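Long-range contacts in fiber protein (PDB 3CNC), which forms the trimeric receptor-binding knob of the adenovirus fiber and probably attaches the virus to host cells by engaging CD46: residues N39-E44 with S106-L111; C156-T161 with V204-S209; A136-T141 with N148-Y153. All blocks are in the same frame, centred on the assembly; numbering follows the deposited sequence.

Contacts 1 and 3 are buried, contact 2 only partly so. Contact 1 is the most central, its centre about 9 Å from that of the chain; it joins two loops by a single beta bridge, and no other subunit touches it. Contacts 2 and 3 lie about 16 Å from the chain centre and share strand 151-159 but use different parts of it, their centres about 29 Å apart. In contact 2 the strand pairs loosely with 204-209, with a serine hydroxyl and a water taking part in the pairing. In contact 3, buried though peripheral, the turn that starts the strand packs side-chain oxygens and a carbonyl against Tyr137 and Pro138. Both meet other subunits of the trimer.

Contact 1: residues N39-E44 with S106-L111; sequences NCVIKE and SLKSNL
Cys40 and Leu107 form a single antiparallel beta bridge between two loops of the knob's beta-sandwich, their CA atoms 4.3 Å apart. Two backbone hydrogen bonds frame it. Lys108 N gives its hydrogen to Asn39 O at 2.8 Å, nearly straight at 172° and close to the line of the carbonyl. On the other side of the bridge Val41 N donates to Ser106 O at 2.7 Å, from a position tilted 30° out of the carbonyl plane. Ser106 O also takes a CA-H...O contact from Cys40 CA, 3.4 Å away.

Packing is tight on the buried face. Leu107 holds its CG anti to the backbone N (chi1 -177°), and its CD1 methyl stands above the plane of the Asn39 amide, 3.6 Å from Asn39 CG. The amide has little freedom to swing, because its OD1 also accepts a hydrogen bond from Leu53 N on strand 51-60. Cys40 directs SG to the same interior, where Leu53 and Val90 lie close, while Ser106 OG bonds to Asn91 N. The contact thus ties the two loops to strands 51-60 and 85-94.

The other side is nearer solvent: Lys108 and Ser109 are partly exposed, and they meet the buried Val41 and Asn39 with few atoms. Ser109 OG lies 3.4 Å from Asn39 CB. The Lys108 chain bends at its second torsion and crosses Val41 obliquely, using its aliphatic part as cover, while its ammonium group turns back to the carbonyl oxygens of Ser105 and Thr102. The touch itself is carbon on carbon: Lys108 CE lies 3.5 Å from Val41 CG2.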
ATOM      1  N   ASN A  39      23.345  -8.226  -6.188  1.00 52.61           N
ATOM      2  CA  ASN A  39      22.713  -9.297  -6.955  1.00 52.61           C
ATOM      3  C   ASN A  39      22.036  -8.767  -8.213  1.00 52.61           C
ATOM      4  O   ASN A  39      21.417  -9.525  -8.959  1.00 52.61           O
ATOM      5  CB  ASN A  39      21.649  -9.971  -6.074  1.00 42.35           C
ATOM      6  CG  ASN A  39      20.545  -8.980  -5.623  1.00 42.35           C
ATOM      7  OD1 ASN A  39      20.591  -7.800  -5.960  1.00 42.35           O
ATOM      8  ND2 ASN A  39      19.563  -9.469  -4.859  1.00 42.35           N
ATOM      9  N   CYS A  40      22.172  -7.473  -8.464  1.00 54.22           N
ATOM     10  CA  CYS A  40      21.475  -6.868  -9.582  1.00 54.22           C
ATOM     11  C   CYS A  40      22.330  -5.939 -10.456  1.00 54.22           C
ATOM     12  O   CYS A  40      23.182  -5.207  -9.953  1.00 54.22           O
ATOM     13  CB  CYS A  40      20.273  -6.118  -8.994  1.00 58.39           C
ATOM     14  SG  CYS A  40      19.087  -5.421 -10.131  1.00 58.39           S
ATOM     15  N   VAL A  41      22.082  -5.966 -11.766  1.00 58.98           N
ATOM     16  CA  VAL A  41      22.813  -5.126 -12.714  1.00 58.98           C
ATOM     17  C   VAL A  41      21.952  -3.993 -13.266  1.00 58.98           C
ATOM     18  O   VAL A  41      20.950  -4.226 -13.945  1.00 58.98           O
ATOM     19  CB  VAL A  41      23.348  -5.946 -13.908  1.00 59.18           C
ATOM     20  CG1 VAL A  41      24.117  -5.040 -14.849  1.00 59.18           C
ATOM     21  CG2 VAL A  41      24.242  -7.073 -13.413  1.00 59.18           C
ATOM     22  N   ILE A  42      22.364  -2.764 -12.988  1.00 60.89           N
ATOM     23  CA  ILE A  42      21.639  -1.590 -13.440  1.00 60.89           C
ATOM     24  C   ILE A  42      22.322  -0.895 -14.616  1.00 60.89           C
ATOM     25  O   ILE A  42      21.658  -0.209 -15.406  1.00 60.89           O
ATOM     26  CB  ILE A  42      21.453  -0.578 -12.265  1.00 65.32           C
ATOM     27  CG1 ILE A  42      20.034  -0.683 -11.721  1.00 65.32           C
ATOM     28  CG2 ILE A  42      21.704   0.843 -12.717  1.00 65.32           C
ATOM     29  CD1 ILE A  42      19.651  -2.070 -11.292  1.00 65.32           C
ATOM     30  N   LYS A  43      23.637  -1.069 -14.742  1.00 56.14           N
ATOM     31  CA  LYS A  43      24.370  -0.429 -15.835  1.00 56.14           C
ATOM     32  C   LYS A  43      24.214  -1.162 -17.165  1.00 56.14           C
ATOM     33  O   LYS A  43      24.365  -2.389 -17.235  1.00 56.14           O
ATOM     34  CB  LYS A  43      25.862  -0.311 -15.506  1.00 90.32           C
ATOM     35  CG  LYS A  43      26.633   0.493 -16.547  1.00 90.32           C
ATOM     36  CD  LYS A  43      28.136   0.430 -16.332  1.00 90.32           C
ATOM     37  CE  LYS A  43      28.875   1.125 -17.468  1.00 90.32           C
ATOM     38  NZ  LYS A  43      30.349   0.923 -17.380  1.00 90.32           N
ATOM     39  N   GLU A  44      23.929  -0.384 -18.209  1.00 83.49           N
ATOM     40  CA  GLU A  44      23.738  -0.881 -19.575  1.00 83.49           C
ATOM     41  C   GLU A  44      24.856  -1.800 -20.057  1.00 83.49           C
ATOM     42  O   GLU A  44      26.032  -1.444 -19.990  1.00 83.49           O
ATOM     43  CB  GLU A  44      23.628   0.300 -20.541  1.00121.29           C
ATOM     44  CG  GLU A  44      22.419   1.192 -20.321  1.00121.29           C
ATOM     45  CD  GLU A  44      21.136   0.564 -20.827  1.00121.29           C
ATOM     46  OE1 GLU A  44      21.065   0.270 -22.040  1.00121.29           O
ATOM     47  OE2 GLU A  44      20.202   0.366 -20.016  1.00121.29           O
ATOM     48  N   SER A 106      17.775  -8.099 -14.986  1.00 54.93           N
ATOM     49  CA  SER A 106      18.747  -7.269 -14.298  1.00 54.93           C
ATOM     50  C   SER A 106      19.229  -8.026 -13.064  1.00 54.93           C
ATOM     51  O   SER A 106      20.369  -7.849 -12.643  1.00 54.93           O
ATOM     52  CB  SER A 106      18.120  -5.951 -13.863  1.00 47.80           C
ATOM     53  OG  SER A 106      17.570  -5.263 -14.964  1.00 47.80           O
ATOM     54  N   LEU A 107      18.356  -8.859 -12.491  1.00 49.80           N
ATOM     55  CA  LEU A 107      18.680  -9.664 -11.309  1.00 49.80           C
ATOM     56  C   LEU A 107      19.474 -10.900 -11.739  1.00 49.80           C
ATOM     57  O   LEU A 107      19.017 -11.673 -12.580  1.00 49.80           O
ATOM     58  CB  LEU A 107      17.396 -10.093 -10.592  1.00 44.45           C
ATOM     59  CG  LEU A 107      17.518 -10.895  -9.290  1.00 44.45           C
ATOM     60  CD1 LEU A 107      18.215 -10.065  -8.210  1.00 44.45           C
ATOM     61  CD2 LEU A 107      16.120 -11.309  -8.833  1.00 44.45           C
ATOM     62  N   LYS A 108      20.650 -11.100 -11.151  1.00 58.76           N
ATOM     63  CA  LYS A 108      21.501 -12.220 -11.546  1.00 58.76           C
ATOM     64  C   LYS A 108      21.495 -13.472 -10.692  1.00 58.76           C
ATOM     65  O   LYS A 108      22.219 -14.418 -10.979  1.00 58.76           O
ATOM     66  CB  LYS A 108      22.939 -11.737 -11.728  1.00 53.79           C
ATOM     67  CG  LYS A 108      23.062 -10.583 -12.712  1.00 53.79           C
ATOM     68  CD  LYS A 108      22.481 -10.938 -14.082  1.00 53.79           C
ATOM     69  CE  LYS A 108      22.608  -9.761 -15.056  1.00 53.79           C
ATOM     70  NZ  LYS A 108      22.146 -10.108 -16.439  1.00 53.79           N
ATOM     71  N   SER A 109      20.702 -13.487  -9.632  1.00 61.30           N
ATOM     72  CA  SER A 109      20.597 -14.683  -8.810  1.00 61.30           C
ATOM     73  C   SER A 109      19.098 -14.943  -8.678  1.00 61.30           C
ATOM     74  O   SER A 109      18.318 -14.006  -8.485  1.00 61.30           O
ATOM     75  CB  SER A 109      21.264 -14.475  -7.443  1.00 69.47           C
ATOM     76  OG  SER A 109      20.938 -13.217  -6.895  1.00 69.47           O
ATOM     77  N   ASN A 110      18.688 -16.201  -8.817  1.00 63.41           N
ATOM     78  CA  ASN A 110      17.267 -16.531  -8.734  1.00 63.41           C
ATOM     79  C   ASN A 110      16.704 -16.294  -7.335  1.00 63.41           C
ATOM     80  O   ASN A 110      17.417 -16.385  -6.337  1.00 63.41           O
ATOM     81  CB  ASN A 110      17.021 -17.988  -9.176  1.00 80.62           C
ATOM     82  CG  ASN A 110      15.526 -18.317  -9.345  1.00 80.62           C
ATOM     83  OD1 ASN A 110      14.763 -17.548  -9.944  1.00 80.62           O
ATOM     84  ND2 ASN A 110      15.111 -19.470  -8.823  1.00 80.62           N
ATOM     85  N   LEU A 111      15.420 -15.955  -7.285  1.00 46.25           N
ATOM     86  CA  LEU A 111      14.724 -15.708  -6.030  1.00 46.25           C
ATOM     87  C   LEU A 111      14.464 -17.072  -5.413  1.00 46.25           C
ATOM     88  O   LEU A 111      14.671 -18.091  -6.061  1.00 46.25           O
ATOM     89  CB  LEU A 111      13.381 -15.016  -6.296  1.00 49.82           C
ATOM     90  CG  LEU A 111      13.367 -13.658  -7.009  1.00 49.82           C
ATOM     91  CD1 LEU A 111      11.948 -13.359  -7.486  1.00 49.82           C
ATOM     92  CD2 LEU A 111      13.871 -12.554  -6.074  1.00 49.82           C
TER

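Contact 2: residues C156-T161 with V204-S209; sequences CYYKST and VTLITS
The backbones of Tyr157 and Ser209 come within 5.1 Å at CA as 156-161 and 204-209 run roughly antiparallel, 152° between their end-to-end directions. Ser209 N donates to Tyr157 O at 2.8 Å, in the carbonyl plane. The return bond departs from regular sheet pairing: Tyr157 N is received by the hydroxyl of Ser209, with N to OG 2.7 Å and a bent N-H angle of 143°. Two residues further along each segment, a water bridges the backbones, accepting from Lys159 N and donating to Ile207 O.

Among the side chains, Tyr158 buries more area than any other residue of the contact. Its CG is anti to the backbone N (chi1 171°), which lays the ring alongside the 204-209 backbone, edge-on. CD1 comes to 3.3 Å from Ile207 O, and Ile207 N lies in the ring plane. The OH reaches the side chain of Val204, whose CG2 also meets Thr161 OG1 at 3.5 Å; the hydroxyl of Tyr158 itself bonds to Glu200, and its ring meets Phe81 edge-to-face. At the other end Cys156 CB abuts Ser209 O at 3.2 Å, with SG beside Thr208 CB.

The contact links the margins of the knob's two sheets. Strand 151-159 is an outermost strand of the four-stranded sheet, bonded to strand 165-174, whereas 204-209 leads into strand 211-216 and pairs with strand 63-72 through Leu206 to Gly72 and Thr208 to Leu70. Beyond them lies the second subunit, whose Tyr151 forms a cation-pi contact with Lys159.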
ATOM      1  N   CYS A 156       8.357   6.685  -4.371  1.00 51.81           N
ATOM      2  CA  CYS A 156       9.216   6.415  -3.222  1.00 51.81           C
ATOM      3  C   CYS A 156      10.206   7.574  -3.119  1.00 51.81           C
ATOM      4  O   CYS A 156      10.013   8.605  -3.778  1.00 51.81           O
ATOM      5  CB  CYS A 156       9.925   5.046  -3.327  1.00 55.06           C
ATOM      6  SG  CYS A 156      11.088   4.791  -4.659  1.00 55.06           S
ATOM      7  N   TYR A 157      11.252   7.445  -2.306  1.00 50.89           N
ATOM      8  CA  TYR A 157      12.169   8.573  -2.151  1.00 50.89           C
ATOM      9  C   TYR A 157      13.651   8.301  -1.999  1.00 50.89           C
ATOM     10  O   TYR A 157      14.087   7.198  -1.672  1.00 50.89           O
ATOM     11  CB  TYR A 157      11.739   9.436  -0.954  1.00 58.88           C
ATOM     12  CG  TYR A 157      10.328   9.940  -1.054  1.00 58.88           C
ATOM     13  CD1 TYR A 157       9.247   9.102  -0.777  1.00 58.88           C
ATOM     14  CD2 TYR A 157      10.066  11.224  -1.514  1.00 58.88           C
ATOM     15  CE1 TYR A 157       7.935   9.533  -0.968  1.00 58.88           C
ATOM     16  CE2 TYR A 157       8.767  11.666  -1.710  1.00 58.88           C
ATOM     17  CZ  TYR A 157       7.705  10.815  -1.438  1.00 58.88           C
ATOM     18  OH  TYR A 157       6.415  11.255  -1.648  1.00 58.88           O
ATOM     19  N   TYR A 158      14.421   9.354  -2.245  1.00 56.43           N
ATOM     20  CA  TYR A 158      15.860   9.310  -2.083  1.00 56.43           C
ATOM     21  C   TYR A 158      16.187  10.425  -1.095  1.00 56.43           C
ATOM     22  O   TYR A 158      15.776  11.567  -1.288  1.00 56.43           O
ATOM     23  CB  TYR A 158      16.577   9.580  -3.398  1.00 58.44           C
ATOM     24  CG  TYR A 158      18.061   9.741  -3.197  1.00 58.44           C
ATOM     25  CD1 TYR A 158      18.863   8.639  -2.892  1.00 58.44           C
ATOM     26  CD2 TYR A 158      18.659  11.001  -3.252  1.00 58.44           C
ATOM     27  CE1 TYR A 158      20.220   8.789  -2.647  1.00 58.44           C
ATOM     28  CE2 TYR A 158      20.016  11.158  -3.006  1.00 58.44           C
ATOM     29  CZ  TYR A 158      20.786  10.051  -2.706  1.00 58.44           C
ATOM     30  OH  TYR A 158      22.121  10.204  -2.469  1.00 58.44           O
ATOM     31  N   LYS A 159      16.902  10.085  -0.027  1.00 59.68           N
ATOM     32  CA  LYS A 159      17.283  11.069   0.983  1.00 59.68           C
ATOM     33  C   LYS A 159      18.729  11.484   0.718  1.00 59.68           C
ATOM     34  O   LYS A 159      19.647  10.672   0.856  1.00 59.68           O
ATOM     35  CB  LYS A 159      17.169  10.462   2.384  1.00 71.95           C
ATOM     36  CG  LYS A 159      17.383  11.453   3.525  1.00 71.95           C
ATOM     37  CD  LYS A 159      17.460  10.719   4.855  1.00 71.95           C
ATOM     38  CE  LYS A 159      17.734  11.660   6.017  1.00 71.95           C
ATOM     39  NZ  LYS A 159      18.144  10.897   7.233  1.00 71.95           N
ATOM     40  N   SER A 160      18.934  12.743   0.341  1.00 64.91           N
ATOM     41  CA  SER A 160      20.282  13.220   0.043  1.00 64.91           C
ATOM     42  C   SER A 160      21.118  13.459   1.289  1.00 64.91           C
ATOM     43  O   SER A 160      20.607  13.458   2.415  1.00 64.91           O
ATOM     44  CB  SER A 160      20.240  14.506  -0.787  1.00 61.75           C
ATOM     45  OG  SER A 160      19.978  15.627   0.029  1.00 61.75           O
ATOM     46  N   THR A 161      22.411  13.675   1.070  1.00 62.88           N
ATOM     47  CA  THR A 161      23.358  13.904   2.154  1.00 62.88           C
ATOM     48  C   THR A 161      22.942  15.020   3.114  1.00 62.88           C
ATOM     49  O   THR A 161      23.117  14.889   4.321  1.00 62.88           O
ATOM     50  CB  THR A 161      24.767  14.202   1.594  1.00 75.05           C
ATOM     51  OG1 THR A 161      25.227  13.069   0.847  1.00 75.05           O
ATOM     52  CG2 THR A 161      25.754  14.471   2.727  1.00 75.05           C
ATOM     53  N   VAL A 204      27.690   9.038  -3.287  1.00 71.53           N
ATOM     54  CA  VAL A 204      26.917   8.661  -2.102  1.00 71.53           C
ATOM     55  C   VAL A 204      26.088   7.424  -2.425  1.00 71.53           C
ATOM     56  O   VAL A 204      25.524   7.326  -3.514  1.00 71.53           O
ATOM     57  CB  VAL A 204      25.948   9.792  -1.681  1.00 64.16           C
ATOM     58  CG1 VAL A 204      25.415   9.531  -0.278  1.00 64.16           C
ATOM     59  CG2 VAL A 204      26.656  11.135  -1.750  1.00 64.16           C
ATOM     60  N   THR A 205      26.006   6.488  -1.484  1.00 55.39           N
ATOM     61  CA  THR A 205      25.234   5.269  -1.711  1.00 55.39           C
ATOM     62  C   THR A 205      23.787   5.536  -2.124  1.00 55.39           C
ATOM     63  O   THR A 205      23.031   6.194  -1.410  1.00 55.39           O
ATOM     64  CB  THR A 205      25.216   4.373  -0.474  1.00 60.51           C
ATOM     65  OG1 THR A 205      26.544   3.917  -0.202  1.00 60.51           O
ATOM     66  CG2 THR A 205      24.313   3.161  -0.716  1.00 60.51           C
ATOM     67  N   LEU A 206      23.417   5.013  -3.284  1.00 59.15           N
ATOM     68  CA  LEU A 206      22.072   5.185  -3.827  1.00 59.15           C
ATOM     69  C   LEU A 206      21.077   4.281  -3.093  1.00 59.15           C
ATOM     70  O   LEU A 206      21.186   3.056  -3.126  1.00 59.15           O
ATOM     71  CB  LEU A 206      22.081   4.874  -5.331  1.00 55.51           C
ATOM     72  CG  LEU A 206      20.757   4.668  -6.066  1.00 55.51           C
ATOM     73  CD1 LEU A 206      19.875   5.878  -5.899  1.00 55.51           C
ATOM     74  CD2 LEU A 206      21.034   4.422  -7.538  1.00 55.51           C
ATOM     75  N   ILE A 207      20.115   4.909  -2.426  1.00 58.54           N
ATOM     76  CA  ILE A 207      19.100   4.190  -1.669  1.00 58.54           C
ATOM     77  C   ILE A 207      17.698   4.664  -2.048  1.00 58.54           C
ATOM     78  O   ILE A 207      17.373   5.843  -1.885  1.00 58.54           O
ATOM     79  CB  ILE A 207      19.277   4.413  -0.138  1.00 50.49           C
ATOM     80  CG1 ILE A 207      20.660   3.930   0.308  1.00 50.49           C
ATOM     81  CG2 ILE A 207      18.172   3.675   0.643  1.00 50.49           C
ATOM     82  CD1 ILE A 207      20.969   4.225   1.776  1.00 50.49           C
ATOM     83  N   THR A 208      16.880   3.759  -2.577  1.00 42.91           N
ATOM     84  CA  THR A 208      15.492   4.114  -2.907  1.00 42.91           C
ATOM     85  C   THR A 208      14.701   3.612  -1.708  1.00 42.91           C
ATOM     86  O   THR A 208      14.914   2.487  -1.250  1.00 42.91           O
ATOM     87  CB  THR A 208      14.970   3.412  -4.207  1.00 43.00           C
ATOM     88  OG1 THR A 208      15.006   1.991  -4.042  1.00 43.00           O
ATOM     89  CG2 THR A 208      15.842   3.794  -5.426  1.00 43.00           C
ATOM     90  N   SER A 209      13.824   4.445  -1.164  1.00 45.27           N
ATOM     91  CA  SER A 209      13.054   4.000  -0.016  1.00 45.27           C
ATOM     92  C   SER A 209      12.019   2.974  -0.487  1.00 45.27           C
ATOM     93  O   SER A 209      11.665   2.915  -1.674  1.00 45.27           O
ATOM     94  CB  SER A 209      12.385   5.184   0.698  1.00 44.54           C
ATOM     95  OG  SER A 209      11.435   5.842  -0.120  1.00 44.54           O
TER
HETATM   96  O   HOH W   1      17.225   7.337   0.415  1.00 61.48           O

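Contact 3: residues A136-T141 with N148-Y153; sequences AYPFIT and NEDYIY
Asp150 carries CG anti to its own carbonyl carbon (chi1 -73°) and Tyr137 does the same (chi1 -41°), which brings the acid group to the backbone of Tyr137 and Pro138 and lays the Tyr137 ring beside the carbonyl of Glu149. The contact belongs to the knob's beta-sandwich: a 3-10 turn, 148-150, opens strand 151-159 and packs on the loop 136-141, with six residues of chain between the segments. Tyr137 and Asp150 are the nearest pair, 5.1 Å at CA.

The tyrosine is met at its edge. Glu149 O lies in the ring plane, 3.4 Å from CD2. One face of the same ring carries the methyl of the preceding residue, Ala136 CB, 3.8 Å above the plane and over its centre. The rotation of the ring is therefore limited from two directions, and its OH is held further by Ile216 N and by Tyr67 OH of the third subunit.

The proline ring crosses the Glu149 side chain at about a right angle, touching it only lightly through CD. Glu149 bends at its second torsion, and OE1 forms a salt bridge with Lys35 of the third subunit, a partner likely to steady its charge. This turn consequently serves two packings at once, one with its own loop and one at the trimer interface.

Both side-chain oxygens of Asp150 face Pro138, and OD1 also reaches Tyr137. OD1 is set among carbons, 3.2 Å from Tyr137 CA and 3.4 Å from Pro138 CD. The other oxygen, OD2, stands 2.6 Å from Pro138 O.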
ATOM      1  N   ALA A 136      -5.248 -10.941 -16.147  1.00 46.35           N
ATOM      2  CA  ALA A 136      -5.390  -9.537 -15.758  1.00 46.35           C
ATOM      3  C   ALA A 136      -4.414  -8.634 -16.502  1.00 46.35           C
ATOM      4  O   ALA A 136      -4.765  -7.532 -16.925  1.00 46.35           O
ATOM      5  CB  ALA A 136      -5.172  -9.375 -14.246  1.00 29.99           C
ATOM      6  N   TYR A 137      -3.181  -9.102 -16.643  1.00 54.41           N
ATOM      7  CA  TYR A 137      -2.148  -8.328 -17.317  1.00 54.41           C
ATOM      8  C   TYR A 137      -1.644  -9.159 -18.495  1.00 54.41           C
ATOM      9  O   TYR A 137      -0.730  -9.963 -18.355  1.00 54.41           O
ATOM     10  CB  TYR A 137      -1.028  -8.035 -16.325  1.00 36.55           C
ATOM     11  CG  TYR A 137      -1.534  -7.660 -14.937  1.00 36.55           C
ATOM     12  CD1 TYR A 137      -1.367  -8.521 -13.850  1.00 36.55           C
ATOM     13  CD2 TYR A 137      -2.183  -6.452 -14.720  1.00 36.55           C
ATOM     14  CE1 TYR A 137      -1.835  -8.170 -12.573  1.00 36.55           C
ATOM     15  CE2 TYR A 137      -2.658  -6.093 -13.462  1.00 36.55           C
ATOM     16  CZ  TYR A 137      -2.484  -6.947 -12.395  1.00 36.55           C
ATOM     17  OH  TYR A 137      -2.963  -6.572 -11.163  1.00 36.55           O
ATOM     18  N   PRO A 138      -2.244  -8.968 -19.678  1.00 45.98           N
ATOM     19  CA  PRO A 138      -1.876  -9.709 -20.892  1.00 45.98           C
ATOM     20  C   PRO A 138      -0.624  -9.223 -21.597  1.00 45.98           C
ATOM     21  O   PRO A 138      -0.155  -8.112 -21.369  1.00 45.98           O
ATOM     22  CB  PRO A 138      -3.105  -9.546 -21.803  1.00 50.74           C
ATOM     23  CG  PRO A 138      -4.183  -8.913 -20.916  1.00 50.74           C
ATOM     24  CD  PRO A 138      -3.382  -8.075 -19.947  1.00 50.74           C
ATOM     25  N   PHE A 139      -0.091 -10.081 -22.459  1.00 50.13           N
ATOM     26  CA  PHE A 139       1.069  -9.735 -23.259  1.00 50.13           C
ATOM     27  C   PHE A 139       0.591  -9.080 -24.560  1.00 50.13           C
ATOM     28  O   PHE A 139      -0.528  -9.349 -25.030  1.00 50.13           O
ATOM     29  CB  PHE A 139       1.891 -10.982 -23.585  1.00 52.42           C
ATOM     30  CG  PHE A 139       2.797 -11.426 -22.462  1.00 52.42           C
ATOM     31  CD1 PHE A 139       2.392 -12.414 -21.569  1.00 52.42           C
ATOM     32  CD2 PHE A 139       4.065 -10.861 -22.313  1.00 52.42           C
ATOM     33  CE1 PHE A 139       3.239 -12.837 -20.544  1.00 52.42           C
ATOM     34  CE2 PHE A 139       4.918 -11.278 -21.293  1.00 52.42           C
ATOM     35  CZ  PHE A 139       4.506 -12.269 -20.406  1.00 52.42           C
ATOM     36  N   ILE A 140       1.424  -8.207 -25.123  1.00 57.09           N
ATOM     37  CA  ILE A 140       1.102  -7.539 -26.386  1.00 57.09           C
ATOM     38  C   ILE A 140       0.932  -8.599 -27.469  1.00 57.09           C
ATOM     39  O   ILE A 140       1.805  -9.452 -27.653  1.00 57.09           O
ATOM     40  CB  ILE A 140       2.229  -6.606 -26.829  1.00 64.14           C
ATOM     41  CG1 ILE A 140       2.276  -5.387 -25.915  1.00 64.14           C
ATOM     42  CG2 ILE A 140       2.031  -6.219 -28.290  1.00 64.14           C
ATOM     43  CD1 ILE A 140       3.468  -4.511 -26.161  1.00 64.14           C
ATOM     44  N   THR A 141      -0.180  -8.534 -28.192  1.00 64.97           N
ATOM     45  CA  THR A 141      -0.460  -9.511 -29.234  1.00 64.97           C
ATOM     46  C   THR A 141      -0.415  -8.934 -30.656  1.00 64.97           C
ATOM     47  O   THR A 141      -0.192  -9.667 -31.630  1.00 64.97           O
ATOM     48  CB  THR A 141      -1.825 -10.181 -28.984  1.00 75.09           C
ATOM     49  OG1 THR A 141      -2.006 -11.249 -29.911  1.00 75.09           O
ATOM     50  CG2 THR A 141      -2.953  -9.188 -29.151  1.00 75.09           C
ATOM     51  N   ASN A 148      -2.484  -0.520 -21.426  1.00 47.06           N
ATOM     52  CA  ASN A 148      -2.175   0.311 -20.273  1.00 47.06           C
ATOM     53  C   ASN A 148      -2.598  -0.250 -18.919  1.00 47.06           C
ATOM     54  O   ASN A 148      -2.252   0.332 -17.890  1.00 47.06           O
ATOM     55  CB  ASN A 148      -2.758   1.714 -20.466  1.00 58.69           C
ATOM     56  CG  ASN A 148      -2.006   2.514 -21.522  1.00 58.69           C
ATOM     57  OD1 ASN A 148      -0.913   2.122 -21.955  1.00 58.69           O
ATOM     58  ND2 ASN A 148      -2.578   3.645 -21.930  1.00 58.69           N
ATOM     59  N   GLU A 149      -3.339  -1.361 -18.906  1.00 45.92           N
ATOM     60  CA  GLU A 149      -3.759  -1.992 -17.640  1.00 45.92           C
ATOM     61  C   GLU A 149      -2.577  -2.765 -17.065  1.00 45.92           C
ATOM     62  O   GLU A 149      -2.666  -3.335 -15.973  1.00 45.92           O
ATOM     63  CB  GLU A 149      -4.886  -3.013 -17.842  1.00 62.18           C
ATOM     64  CG  GLU A 149      -5.779  -2.756 -19.013  1.00 62.18           C
ATOM     65  CD  GLU A 149      -5.247  -3.340 -20.312  1.00 62.18           C
ATOM     66  OE1 GLU A 149      -5.448  -4.549 -20.555  1.00 62.18           O
ATOM     67  OE2 GLU A 149      -4.633  -2.584 -21.086  1.00 62.18           O
ATOM     68  N   ASP A 150      -1.489  -2.829 -17.823  1.00 43.15           N
ATOM     69  CA  ASP A 150      -0.305  -3.548 -17.373  1.00 43.15           C
ATOM     70  C   ASP A 150       0.631  -2.686 -16.546  1.00 43.15           C
ATOM     71  O   ASP A 150       1.723  -3.128 -16.195  1.00 43.15           O
ATOM     72  CB  ASP A 150       0.453  -4.121 -18.570  1.00 44.63           C
ATOM     73  CG  ASP A 150      -0.263  -5.310 -19.204  1.00 44.63           C
ATOM     74  OD1 ASP A 150      -1.396  -5.633 -18.781  1.00 44.63           O
ATOM     75  OD2 ASP A 150       0.311  -5.924 -20.130  1.00 44.63           O
ATOM     76  N   TYR A 151       0.203  -1.470 -16.211  1.00 44.77           N
ATOM     77  CA  TYR A 151       1.053  -0.565 -15.444  1.00 44.77           C
ATOM     78  C   TYR A 151       0.571  -0.153 -14.057  1.00 44.77           C
ATOM     79  O   TYR A 151      -0.619   0.099 -13.835  1.00 44.77           O
ATOM     80  CB  TYR A 151       1.295   0.735 -16.219  1.00 57.59           C
ATOM     81  CG  TYR A 151       1.947   0.593 -17.567  1.00 57.59           C
ATOM     82  CD1 TYR A 151       1.199   0.718 -18.740  1.00 57.59           C
ATOM     83  CD2 TYR A 151       3.322   0.382 -17.677  1.00 57.59           C
ATOM     84  CE1 TYR A 151       1.807   0.643 -19.996  1.00 57.59           C
ATOM     85  CE2 TYR A 151       3.944   0.306 -18.922  1.00 57.59           C
ATOM     86  CZ  TYR A 151       3.182   0.440 -20.078  1.00 57.59           C
ATOM     87  OH  TYR A 151       3.801   0.399 -21.305  1.00 57.59           O
ATOM     88  N   ILE A 152       1.522  -0.055 -13.134  1.00 50.38           N
ATOM     89  CA  ILE A 152       1.249   0.399 -11.781  1.00 50.38           C
ATOM     90  C   ILE A 152       2.157   1.614 -11.612  1.00 50.38           C
ATOM     91  O   ILE A 152       3.354   1.541 -11.919  1.00 50.38           O
ATOM     92  CB  ILE A 152       1.648  -0.658 -10.706  1.00 43.44           C
ATOM     93  CG1 ILE A 152       0.718  -1.872 -10.757  1.00 43.44           C
ATOM     94  CG2 ILE A 152       1.601  -0.034  -9.332  1.00 43.44           C
ATOM     95  CD1 ILE A 152       1.202  -3.056  -9.906  1.00 43.44           C
ATOM     96  N   TYR A 153       1.598   2.730 -11.157  1.00 51.37           N
ATOM     97  CA  TYR A 153       2.389   3.927 -10.921  1.00 51.37           C
ATOM     98  C   TYR A 153       2.342   4.247  -9.431  1.00 51.37           C
ATOM     99  O   TYR A 153       1.345   3.976  -8.756  1.00 51.37           O
ATOM    100  CB  TYR A 153       1.859   5.115 -11.730  1.00 56.41           C
ATOM    101  CG  TYR A 153       1.684   4.809 -13.198  1.00 56.41           C
ATOM    102  CD1 TYR A 153       0.478   4.295 -13.678  1.00 56.41           C
ATOM    103  CD2 TYR A 153       2.733   4.990 -14.102  1.00 56.41           C
ATOM    104  CE1 TYR A 153       0.319   3.964 -15.022  1.00 56.41           C
ATOM    105  CE2 TYR A 153       2.586   4.663 -15.457  1.00 56.41           C
ATOM    106  CZ  TYR A 153       1.373   4.151 -15.906  1.00 56.41           C
ATOM    107  OH  TYR A 153       1.200   3.825 -17.229  1.00 56.41           O
TER